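Local coordinates for protein exoribonuclease II, mitochondrial (Candida glabrata, PDB 6F3H) that probably degrades RNA in mitochondria from the 3' end, as a magnesium-binding exoribonuclease of the RNB family that works together with a helicase, at residues 712-715 against 721-724; 532-537 against 601-606; 565-570 against 615-620. The protein carries 1 engineered substitution. All coordinates share one frame; numbering follows the deposited sequence.

Along the chain, the first segment of contact 2 comes first, at the end of helix 527-534, and that of contact 3 follows, at the end of helix 543-567. Both pair with helix 603-625: residues 601-606 at its start close contact 2 over 63 intervening residues, and residues 615-620, further along it, close contact 3 over 44. Their segments therefore alternate and the two loops cross, tying two successive helices to one later helix of the RNB region. Contact 1 comes afterwards in series, closing over five intervening residues, in the loop that follows helix 703-716; its nearest atoms lie about 5 Å from those of contact 3, without touching.

Contact 1 of 3, residues 712-715 against 721-724; sequences LHRF and LCFK
Arg714 and Leu721 meet in a local, mainly apolar contact at the C-terminal end of helix 703-716, where the chain turns back before entering helix 725-761. The backbones come close, with 5.2 Å between the CA atoms of these two residues. Leu721 starts away from the helix, but its branch CD2 swings back and lies 3.5 Å from Arg714 CB. The same methyl reaches Phe715, lying 4.0 Å from its CB, whereas the phenyl ring leads off to the other side: with CG anti to the backbone N (chi1 177°), it turns toward Asn626. The loop links two consecutive helices, and the long side chain of Arg714 spans the gap within it. Its bend at chi2 (-54°) runs the chain past the returning backbone, placing CG 3.5 Å from Cys722 N and 3.9 Å from Cys722 CB. Further out, Cys722 CA lies over one face of the guanidinium, 3.7 Å above the plane and displaced toward its rim. Leu721 C lies oblique to the guanidinium, 3.3 Å from Arg714 NH2, and Arg714 NH1 is 4.0 Å from Cys722 SG. The polar grip on this arginine comes from elsewhere: NE donates to Glu437 O and NH1 is also hydrogen-bonded outside the two segments, which probably limits the rotation of the guanidinium.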
ATOM      1  N   LEU A 712     -10.945   4.657  21.730  1.00 52.62           N
ATOM      2  CA  LEU A 712     -12.038   4.011  22.429  1.00 51.68           C
ATOM      3  C   LEU A 712     -11.709   3.828  23.899  1.00 54.10           C
ATOM      4  O   LEU A 712     -12.488   4.235  24.765  1.00 58.71           O
ATOM      5  CB  LEU A 712     -12.365   2.683  21.761  1.00 45.39           C
ATOM      6  CG  LEU A 712     -13.140   2.929  20.473  1.00 43.27           C
ATOM      7  CD1 LEU A 712     -13.521   1.649  19.781  1.00 39.10           C
ATOM      8  CD2 LEU A 712     -14.362   3.735  20.785  1.00 38.81           C
ATOM      9  N   HIS A 713     -10.529   3.293  24.203  1.00 48.22           N
ATOM     10  CA  HIS A 713     -10.143   3.157  25.597  1.00 49.56           C
ATOM     11  C   HIS A 713     -10.333   4.458  26.346  1.00 56.91           C
ATOM     12  O   HIS A 713     -10.913   4.487  27.433  1.00 61.15           O
ATOM     13  CB  HIS A 713      -8.695   2.739  25.696  1.00 57.26           C
ATOM     14  CG  HIS A 713      -8.505   1.277  25.569  1.00 66.20           C
ATOM     15  ND1 HIS A 713      -7.934   0.517  26.566  1.00 68.79           N
ATOM     16  CD2 HIS A 713      -8.814   0.425  24.568  1.00 68.42           C
ATOM     17  CE1 HIS A 713      -7.896  -0.744  26.182  1.00 67.89           C
ATOM     18  NE2 HIS A 713      -8.423  -0.828  24.974  1.00 69.16           N
ATOM     19  N   ARG A 714      -9.879   5.558  25.763  1.00 60.19           N
ATOM     20  CA  ARG A 714     -10.015   6.831  26.448  1.00 63.75           C
ATOM     21  C   ARG A 714     -11.473   7.169  26.655  1.00 61.82           C
ATOM     22  O   ARG A 714     -11.899   7.504  27.762  1.00 66.04           O
ATOM     23  CB  ARG A 714      -9.329   7.929  25.644  1.00 70.09           C
ATOM     24  CG  ARG A 714      -7.847   7.773  25.613  1.00 75.06           C
ATOM     25  CD  ARG A 714      -7.362   7.678  27.040  1.00 80.72           C
ATOM     26  NE  ARG A 714      -5.937   7.919  27.129  1.00 85.46           N
ATOM     27  CZ  ARG A 714      -5.403   9.132  27.085  1.00 86.84           C
ATOM     28  NH1 ARG A 714      -4.092   9.286  27.174  1.00 88.57           N
ATOM     29  NH2 ARG A 714      -6.185  10.192  26.942  1.00 85.78           N
ATOM     30  N   PHE A 715     -12.263   7.006  25.611  1.00 60.26           N
ATOM     31  CA  PHE A 715     -13.646   7.444  25.643  1.00 59.61           C
ATOM     32  C   PHE A 715     -14.474   6.612  26.600  1.00 59.87           C
ATOM     33  O   PHE A 715     -15.245   7.141  27.409  1.00 65.32           O
ATOM     34  CB  PHE A 715     -14.219   7.337  24.253  1.00 61.83           C
ATOM     35  CG  PHE A 715     -15.641   7.681  24.181  1.00 67.10           C
ATOM     36  CD1 PHE A 715     -16.052   8.994  24.298  1.00 73.06           C
ATOM     37  CD2 PHE A 715     -16.577   6.694  23.991  1.00 68.54           C
ATOM     38  CE1 PHE A 715     -17.383   9.320  24.215  1.00 77.12           C
ATOM     39  CE2 PHE A 715     -17.902   7.010  23.905  1.00 73.80           C
ATOM     40  CZ  PHE A 715     -18.312   8.323  24.014  1.00 77.14           C
ATOM     41  N   LEU A 721      -9.308  12.285  25.539  1.00 75.41           N
ATOM     42  CA  LEU A 721      -8.954  11.453  24.402  1.00 68.54           C
ATOM     43  C   LEU A 721      -7.460  11.480  24.135  1.00 75.75           C
ATOM     44  O   LEU A 721      -6.754  12.434  24.473  1.00 79.64           O
ATOM     45  CB  LEU A 721      -9.704  11.903  23.159  1.00 58.31           C
ATOM     46  CG  LEU A 721     -11.151  11.450  23.160  1.00 56.90           C
ATOM     47  CD1 LEU A 721     -11.779  11.693  21.804  1.00 49.46           C
ATOM     48  CD2 LEU A 721     -11.217   9.961  23.551  1.00 62.90           C
ATOM     49  N   CYS A 722      -6.988  10.416  23.491  1.00 79.15           N
ATOM     50  CA  CYS A 722      -5.560  10.249  23.250  1.00 84.24           C
ATOM     51  C   CYS A 722      -5.050  11.217  22.183  1.00 78.08           C
ATOM     52  O   CYS A 722      -3.965  11.799  22.317  1.00 75.19           O
ATOM     53  CB  CYS A 722      -5.296   8.802  22.837  1.00 90.22           C
ATOM     54  SG  CYS A 722      -3.711   8.123  23.335  1.00 95.08           S
ATOM     55  N   PHE A 723      -5.823  11.410  21.127  1.00 72.90           N
ATOM     56  CA  PHE A 723      -5.403  12.185  19.978  1.00 67.65           C
ATOM     57  C   PHE A 723      -6.382  13.313  19.759  1.00 75.71           C
ATOM     58  O   PHE A 723      -7.589  13.071  19.683  1.00 78.71           O
ATOM     59  CB  PHE A 723      -5.377  11.343  18.709  1.00 64.31           C
ATOM     60  CG  PHE A 723      -4.496  10.138  18.785  1.00 69.15           C
ATOM     61  CD1 PHE A 723      -4.976   8.937  19.262  1.00 68.78           C
ATOM     62  CD2 PHE A 723      -3.189  10.193  18.338  1.00 71.93           C
ATOM     63  CE1 PHE A 723      -4.161   7.811  19.313  1.00 65.18           C
ATOM     64  CE2 PHE A 723      -2.373   9.074  18.390  1.00 68.37           C
ATOM     65  CZ  PHE A 723      -2.863   7.884  18.879  1.00 64.11           C
ATOM     66  N   LYS A 724      -5.866  14.538  19.700  1.00 79.45           N
ATOM     67  CA  LYS A 724      -6.628  15.619  19.096  1.00 84.72           C
ATOM     68  C   LYS A 724      -6.639  15.413  17.579  1.00 79.77           C
ATOM     69  O   LYS A 724      -5.864  14.621  17.044  1.00 84.71           O
ATOM     70  CB  LYS A 724      -6.038  16.983  19.477  1.00 94.50           C
ATOM     71  CG  LYS A 724      -5.807  17.164  20.981  1.00 98.46           C
ATOM     72  CD  LYS A 724      -5.675  18.634  21.388  1.00 99.81           C
ATOM     73  CE  LYS A 724      -7.019  19.268  21.740  1.00 99.07           C
ATOM     74  NZ  LYS A 724      -7.792  19.637  20.525  1.00 98.81           N
TER

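Contact 2 of 3, residues 532-537 against 601-606; sequences SILNGD and QTKSTL
Lys603 turns its ammonium group to a backbone carbonyl: NZ donates a weak hydrogen bond of 3.2 Å to Leu534 O, the one bond that joins the two segments. Lys603 NZ comes in well to the side of the Leu534 carbonyl, at a C-O-NZ angle of 123°. An extended chain beyond CG carries the nitrogen that far, and its methylenes serve the apolar half of the contact. The side chains of Leu534 and Lys603 cross obliquely: Leu534 CD1 lies 3.8 Å from Lys603 CB, and Leu534 CB lies 3.9 Å from Lys603 CD. Each partner sits where a helix meets a loop. On the side of Leu534 the chain leaves its helix through a Schellman motif, in which Gly536, with positive phi, returns its N to Ile533 O and Asp537 N bonds weakly to Ser532 O. Asn535 ND2 then donates to Asp537 OD2 over 3.0 Å, within the plane of its own amide but 32° out of the carboxylate plane. Lys603 opens the other helix directly after Thr602, the N-cap, which forms a capping box with Thr605: Thr602 N donates to Thr605 OG1 (2.9 Å), and Thr605 N returns a weak bond to Thr602 OG1. Asp531, which the Lys603 side chain also touches, accepts from Ser604 N and bonds Thr602 OG1. The pair thus joins the end of helix 527-534 to the beginning of helix 603-625, while helix 543-567 lies alongside, its Glu550 touching Leu534 and its His553 touching Lys603.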
ATOM      1  N   SER A 532     -17.138 -27.103   5.434  1.00 50.91           N
ATOM      2  CA  SER A 532     -17.561 -28.495   5.365  1.00 59.02           C
ATOM      3  C   SER A 532     -18.716 -28.730   6.318  1.00 60.79           C
ATOM      4  O   SER A 532     -19.579 -29.576   6.066  1.00 67.53           O
ATOM      5  CB  SER A 532     -16.381 -29.448   5.608  1.00 61.34           C
ATOM      6  OG  SER A 532     -15.827 -29.287   6.888  1.00 66.16           O
ATOM      7  N   ILE A 533     -18.753 -27.970   7.399  1.00 57.34           N
ATOM      8  CA  ILE A 533     -19.879 -28.021   8.315  1.00 57.53           C
ATOM      9  C   ILE A 533     -21.164 -27.596   7.622  1.00 57.69           C
ATOM     10  O   ILE A 533     -22.200 -28.256   7.749  1.00 62.20           O
ATOM     11  CB  ILE A 533     -19.581 -27.130   9.522  1.00 57.29           C
ATOM     12  CG1 ILE A 533     -18.551 -27.826  10.396  1.00 64.26           C
ATOM     13  CG2 ILE A 533     -20.857 -26.762  10.248  1.00 49.34           C
ATOM     14  CD1 ILE A 533     -17.957 -26.934  11.400  1.00 62.75           C
ATOM     15  N   LEU A 534     -21.127 -26.483   6.890  1.00 57.97           N
ATOM     16  CA  LEU A 534     -22.351 -25.983   6.279  1.00 59.29           C
ATOM     17  C   LEU A 534     -22.736 -26.769   5.047  1.00 67.27           C
ATOM     18  O   LEU A 534     -23.793 -26.510   4.458  1.00 68.90           O
ATOM     19  CB  LEU A 534     -22.220 -24.511   5.907  1.00 56.57           C
ATOM     20  CG  LEU A 534     -21.826 -23.600   7.063  1.00 56.03           C
ATOM     21  CD1 LEU A 534     -21.285 -22.279   6.549  1.00 55.78           C
ATOM     22  CD2 LEU A 534     -22.948 -23.399   8.045  1.00 56.84           C
ATOM     23  N   ASN A 535     -21.918 -27.741   4.673  1.00 65.37           N
ATOM     24  CA  ASN A 535     -22.279 -28.735   3.686  1.00 66.15           C
ATOM     25  C   ASN A 535     -22.715 -30.063   4.313  1.00 69.61           C
ATOM     26  O   ASN A 535     -23.160 -30.969   3.593  1.00 73.15           O
ATOM     27  CB  ASN A 535     -21.085 -28.938   2.754  1.00 66.99           C
ATOM     28  CG  ASN A 535     -21.465 -29.617   1.460  1.00 77.23           C
ATOM     29  OD1 ASN A 535     -22.496 -29.305   0.858  1.00 80.99           O
ATOM     30  ND2 ASN A 535     -20.646 -30.571   1.032  1.00 81.70           N
ATOM     31  N   GLY A 536     -22.641 -30.184   5.637  1.00 68.86           N
ATOM     32  CA  GLY A 536     -22.918 -31.425   6.310  1.00 66.27           C
ATOM     33  C   GLY A 536     -21.728 -32.348   6.429  1.00 79.99           C
ATOM     34  O   GLY A 536     -21.814 -33.348   7.141  1.00 85.61           O
ATOM     35  N   ASP A 537     -20.622 -32.067   5.733  1.00 87.72           N
ATOM     36  CA  ASP A 537     -19.516 -33.024   5.694  1.00 94.38           C
ATOM     37  C   ASP A 537     -18.939 -33.248   7.078  1.00 96.13           C
ATOM     38  O   ASP A 537     -18.370 -34.309   7.359  1.00 98.53           O
ATOM     39  CB  ASP A 537     -18.405 -32.540   4.771  1.00 95.22           C
ATOM     40  CG  ASP A 537     -18.882 -32.320   3.377  1.00 98.60           C
ATOM     41  OD1 ASP A 537     -19.840 -33.014   2.951  1.00 99.09           O
ATOM     42  OD2 ASP A 537     -18.288 -31.451   2.709  1.00 99.68           O
ATOM     43  N   GLN A 601     -13.963 -17.475  -2.416  1.00 70.86           N
ATOM     44  CA  GLN A 601     -15.194 -16.815  -2.001  1.00 73.43           C
ATOM     45  C   GLN A 601     -16.166 -17.943  -1.647  1.00 71.72           C
ATOM     46  O   GLN A 601     -16.696 -18.633  -2.526  1.00 72.29           O
ATOM     47  CB  GLN A 601     -15.714 -15.897  -3.103  1.00 74.34           C
ATOM     48  N   THR A 602     -16.370 -18.149  -0.354  1.00 65.74           N
ATOM     49  CA  THR A 602     -17.112 -19.289   0.145  1.00 56.59           C
ATOM     50  C   THR A 602     -18.113 -18.837   1.194  1.00 56.56           C
ATOM     51  O   THR A 602     -18.205 -17.650   1.533  1.00 58.31           O
ATOM     52  CB  THR A 602     -16.166 -20.345   0.717  1.00 54.40           C
ATOM     53  OG1 THR A 602     -15.619 -19.858   1.943  1.00 60.44           O
ATOM     54  CG2 THR A 602     -15.066 -20.648  -0.243  1.00 52.03           C
ATOM     55  N   LYS A 603     -18.834 -19.815   1.750  1.00 55.16           N
ATOM     56  CA  LYS A 603     -19.808 -19.518   2.789  1.00 48.51           C
ATOM     57  C   LYS A 603     -19.150 -18.908   4.017  1.00 45.59           C
ATOM     58  O   LYS A 603     -19.698 -17.976   4.604  1.00 45.33           O
ATOM     59  CB  LYS A 603     -20.574 -20.778   3.166  1.00 52.91           C
ATOM     60  CG  LYS A 603     -21.594 -21.234   2.140  1.00 59.26           C
ATOM     61  CD  LYS A 603     -22.592 -22.216   2.767  1.00 65.06           C
ATOM     62  CE  LYS A 603     -23.408 -22.946   1.699  1.00 71.60           C
ATOM     63  NZ  LYS A 603     -23.990 -24.232   2.189  1.00 75.93           N
ATOM     64  N   SER A 604     -17.997 -19.438   4.449  1.00 45.51           N
ATOM     65  CA  SER A 604     -17.350 -18.873   5.635  1.00 45.12           C
ATOM     66  C   SER A 604     -16.746 -17.492   5.372  1.00 54.03           C
ATOM     67  O   SER A 604     -16.885 -16.589   6.203  1.00 60.47           O
ATOM     68  CB  SER A 604     -16.300 -19.835   6.196  1.00 49.57           C
ATOM     69  OG  SER A 604     -15.624 -20.560   5.207  1.00 49.22           O
ATOM     70  N   THR A 605     -16.045 -17.306   4.249  1.00 54.13           N
ATOM     71  CA  THR A 605     -15.532 -15.972   3.929  1.00 50.36           C
ATOM     72  C   THR A 605     -16.670 -14.971   3.848  1.00 53.71           C
ATOM     73  O   THR A 605     -16.556 -13.840   4.339  1.00 53.90           O
ATOM     74  CB  THR A 605     -14.746 -15.977   2.626  1.00 43.75           C
ATOM     75  OG1 THR A 605     -15.666 -16.109   1.537  1.00 54.67           O
ATOM     76  CG2 THR A 605     -13.776 -17.137   2.600  1.00 43.96           C
ATOM     77  N   LEU A 606     -17.748 -15.347   3.162  1.00 55.22           N
ATOM     78  CA  LEU A 606     -18.898 -14.469   3.072  1.00 55.04           C
ATOM     79  C   LEU A 606     -19.390 -14.114   4.457  1.00 55.79           C
ATOM     80  O   LEU A 606     -19.693 -12.952   4.751  1.00 62.08           O
ATOM     81  CB  LEU A 606     -20.012 -15.165   2.303  1.00 55.20           C
ATOM     82  CG  LEU A 606     -21.400 -14.573   2.556  1.00 51.02           C
ATOM     83  CD1 LEU A 606     -21.535 -13.120   2.070  1.00 47.12           C
ATOM     84  CD2 LEU A 606     -22.462 -15.464   1.976  1.00 52.67           C
TER

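Contact 3 of 3, residues 565-570 against 615-620; sequences HDDNAV and TNKLCA
The carboxylate of Asp567 is met by Lys617 at the end of one oxygen, and neither of its faces is used by the lysine. Lys617 NZ lies 3.2 Å from Asp567 OD2, almost on the continuation of the CG-OD2 bond (CG-OD2-NZ angle 169°), whereas Asp567 OD1 points elsewhere, 5.3 Å from NZ. The salt bridge is therefore monodentate; its hydrogen bond is weak. From Lys617 to Asp567, the CE-NZ-OD2 angle of 148° is wider than tetrahedral, consistent with the weak bond. The two side chains reach for each other from opposite directions across a broad gap, for the CA atoms of Asp567 and Lys617 remain 11.5 Å apart. Lys617 supplies most of the span: a bend at chi3 (-76°) steps CE aside, and the final CE-NZ bond then points to the acid. Nothing else bridges the two segments: only 52 Å² is buried between them, so this is a polar link between helix 543-567, near its C-terminal end, and the middle of helix 603-625, without interlocking side chains. Neighbouring residues are tied in elsewhere. Asn616, next to the lysine, is held through its amide by Val696 N and Tyr693 OH; the ring of His565 stacks on that of His561. Asp567 also touches Asn690, and Lys617 touches Thr691 and Arg563, so the bridge lies against a neighbouring loop of the RNB region. The nearest atom of the two segments lies about 4 Å from the bound nucleic acid. Long, monodentate and at the surface, the pairing probably contributes modest electrostatic attraction between the helices, with Asp567 offsetting part of the charge of Lys617.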
ATOM      1  N   HIS A 565     -28.570  -3.796  -2.837  1.00 61.82           N
ATOM      2  CA  HIS A 565     -29.793  -3.141  -3.294  1.00 64.96           C
ATOM      3  C   HIS A 565     -30.077  -1.821  -2.602  1.00 69.38           C
ATOM      4  O   HIS A 565     -30.818  -1.000  -3.157  1.00 69.00           O
ATOM      5  CB  HIS A 565     -30.979  -4.070  -3.130  1.00 58.34           C
ATOM      6  CG  HIS A 565     -30.903  -5.241  -4.037  1.00 60.76           C
ATOM      7  ND1 HIS A 565     -29.968  -6.238  -3.875  1.00 61.50           N
ATOM      8  CD2 HIS A 565     -31.603  -5.551  -5.151  1.00 62.56           C
ATOM      9  CE1 HIS A 565     -30.113  -7.132  -4.837  1.00 62.40           C
ATOM     10  NE2 HIS A 565     -31.099  -6.738  -5.624  1.00 63.98           N
ATOM     11  N   ASP A 566     -29.487  -1.589  -1.437  1.00 74.16           N
ATOM     12  CA  ASP A 566     -29.808  -0.433  -0.611  1.00 82.16           C
ATOM     13  C   ASP A 566     -28.654   0.531  -0.410  1.00 82.13           C
ATOM     14  O   ASP A 566     -28.867   1.744  -0.420  1.00 83.73           O
ATOM     15  CB  ASP A 566     -30.308  -0.899   0.753  1.00 90.08           C
ATOM     16  CG  ASP A 566     -31.502  -1.814   0.645  1.00 99.94           C
ATOM     17  OD1 ASP A 566     -31.756  -2.367  -0.452  1.00106.45           O
ATOM     18  OD2 ASP A 566     -32.200  -1.962   1.666  1.00100.57           O
ATOM     19  N   ASP A 567     -27.434   0.036  -0.236  1.00 81.81           N
ATOM     20  CA  ASP A 567     -26.285   0.915  -0.106  1.00 80.71           C
ATOM     21  C   ASP A 567     -25.588   1.107  -1.429  1.00 73.71           C
ATOM     22  O   ASP A 567     -24.567   1.793  -1.483  1.00 67.74           O
ATOM     23  CB  ASP A 567     -25.290   0.365   0.910  1.00 90.16           C
ATOM     24  CG  ASP A 567     -25.939   0.024   2.214  1.00 98.71           C
ATOM     25  OD1 ASP A 567     -27.106   0.432   2.386  1.00 95.39           O
ATOM     26  OD2 ASP A 567     -25.292  -0.644   3.052  1.00105.33           O
ATOM     27  N   ASN A 568     -26.137   0.530  -2.491  1.00 76.65           N
ATOM     28  CA  ASN A 568     -25.536   0.555  -3.815  1.00 79.29           C
ATOM     29  C   ASN A 568     -24.061   0.207  -3.729  1.00 69.46           C
ATOM     30  O   ASN A 568     -23.209   0.817  -4.374  1.00 73.62           O
ATOM     31  CB  ASN A 568     -25.765   1.912  -4.472  1.00 95.38           C
ATOM     32  CG  ASN A 568     -27.241   2.279  -4.499  1.00112.24           C
ATOM     33  OD1 ASN A 568     -28.077   1.511  -4.992  1.00119.16           O
ATOM     34  ND2 ASN A 568     -27.575   3.435  -3.933  1.00115.48           N
ATOM     35  N   ALA A 569     -23.759  -0.770  -2.885  1.00 61.78           N
ATOM     36  CA  ALA A 569     -22.409  -1.269  -2.798  1.00 55.09           C
ATOM     37  C   ALA A 569     -22.050  -1.957  -4.100  1.00 59.62           C
ATOM     38  O   ALA A 569     -22.910  -2.358  -4.890  1.00 59.26           O
ATOM     39  CB  ALA A 569     -22.236  -2.228  -1.628  1.00 49.90           C
ATOM     40  N   VAL A 570     -20.750  -2.065  -4.322  1.00 63.42           N
ATOM     41  CA  VAL A 570     -20.191  -2.626  -5.536  1.00 60.17           C
ATOM     42  C   VAL A 570     -19.309  -3.802  -5.157  1.00 64.97           C
ATOM     43  O   VAL A 570     -18.228  -3.631  -4.567  1.00 64.30           O
ATOM     44  CB  VAL A 570     -19.390  -1.589  -6.306  1.00 55.04           C
ATOM     45  CG1 VAL A 570     -18.763  -2.256  -7.505  1.00 56.12           C
ATOM     46  CG2 VAL A 570     -20.265  -0.391  -6.649  1.00 52.56           C
ATOM     47  N   THR A 615     -19.389  -4.093  11.169  1.00 43.20           N
ATOM     48  CA  THR A 615     -18.745  -3.545  12.355  1.00 40.48           C
ATOM     49  C   THR A 615     -18.031  -2.253  12.047  1.00 45.36           C
ATOM     50  O   THR A 615     -18.101  -1.286  12.809  1.00 45.09           O
ATOM     51  CB  THR A 615     -17.710  -4.531  12.858  1.00 52.31           C
ATOM     52  OG1 THR A 615     -18.305  -5.823  12.971  1.00 53.74           O
ATOM     53  CG2 THR A 615     -17.149  -4.076  14.177  1.00 45.57           C
ATOM     54  N   ASN A 616     -17.281  -2.245  10.951  1.00 40.70           N
ATOM     55  CA  ASN A 616     -16.512  -1.070  10.614  1.00 40.55           C
ATOM     56  C   ASN A 616     -17.429   0.064  10.193  1.00 43.98           C
ATOM     57  O   ASN A 616     -17.175   1.222  10.534  1.00 44.56           O
ATOM     58  CB  ASN A 616     -15.507  -1.424   9.535  1.00 43.19           C
ATOM     59  CG  ASN A 616     -14.389  -2.267  10.070  1.00 47.75           C
ATOM     60  OD1 ASN A 616     -13.944  -2.069  11.195  1.00 47.15           O
ATOM     61  ND2 ASN A 616     -13.922  -3.214   9.273  1.00 51.72           N
ATOM     62  N   LYS A 617     -18.529  -0.251   9.495  1.00 44.87           N
ATOM     63  CA  LYS A 617     -19.491   0.791   9.154  1.00 42.05           C
ATOM     64  C   LYS A 617     -20.064   1.426  10.407  1.00 47.86           C
ATOM     65  O   LYS A 617     -20.240   2.645  10.471  1.00 55.72           O
ATOM     66  CB  LYS A 617     -20.635   0.244   8.307  1.00 42.52           C
ATOM     67  CG  LYS A 617     -20.329   0.078   6.850  1.00 55.18           C
ATOM     68  CD  LYS A 617     -21.617  -0.138   6.081  1.00 66.64           C
ATOM     69  CE  LYS A 617     -22.196  -1.550   6.253  1.00 71.00           C
ATOM     70  NZ  LYS A 617     -23.316  -1.800   5.285  1.00 71.44           N
ATOM     71  N   LEU A 618     -20.360   0.621  11.420  1.00 44.80           N
ATOM     72  CA  LEU A 618     -21.044   1.162  12.586  1.00 49.12           C
ATOM     73  C   LEU A 618     -20.135   2.049  13.423  1.00 53.67           C
ATOM     74  O   LEU A 618     -20.586   3.069  13.952  1.00 58.18           O
ATOM     75  CB  LEU A 618     -21.603   0.031  13.433  1.00 56.94           C
ATOM     76  CG  LEU A 618     -22.833  -0.585  12.763  1.00 58.93           C
ATOM     77  CD1 LEU A 618     -23.377  -1.748  13.566  1.00 51.83           C
ATOM     78  CD2 LEU A 618     -23.899   0.472  12.508  1.00 61.23           C
ATOM     79  N   CYS A 619     -18.854   1.692  13.562  1.00 53.69           N
ATOM     80  CA  CYS A 619     -17.974   2.576  14.322  1.00 54.11           C
ATOM     81  C   CYS A 619     -17.794   3.907  13.637  1.00 52.12           C
ATOM     82  O   CYS A 619     -17.487   4.903  14.301  1.00 52.50           O
ATOM     83  CB  CYS A 619     -16.617   1.954  14.565  1.00 59.05           C
ATOM     84  SG  CYS A 619     -16.685   0.820  15.878  1.00 64.93           S
ATOM     85  N   ALA A 620     -17.958   3.942  12.322  1.00 49.19           N
ATOM     86  CA  ALA A 620     -18.043   5.222  11.648  1.00 54.63           C
ATOM     87  C   ALA A 620     -19.125   6.066  12.295  1.00 63.16           C
ATOM     88  O   ALA A 620     -18.867   7.178  12.775  1.00 66.65           O
ATOM     89  CB  ALA A 620     -18.330   5.012  10.163  1.00 63.93           C
TER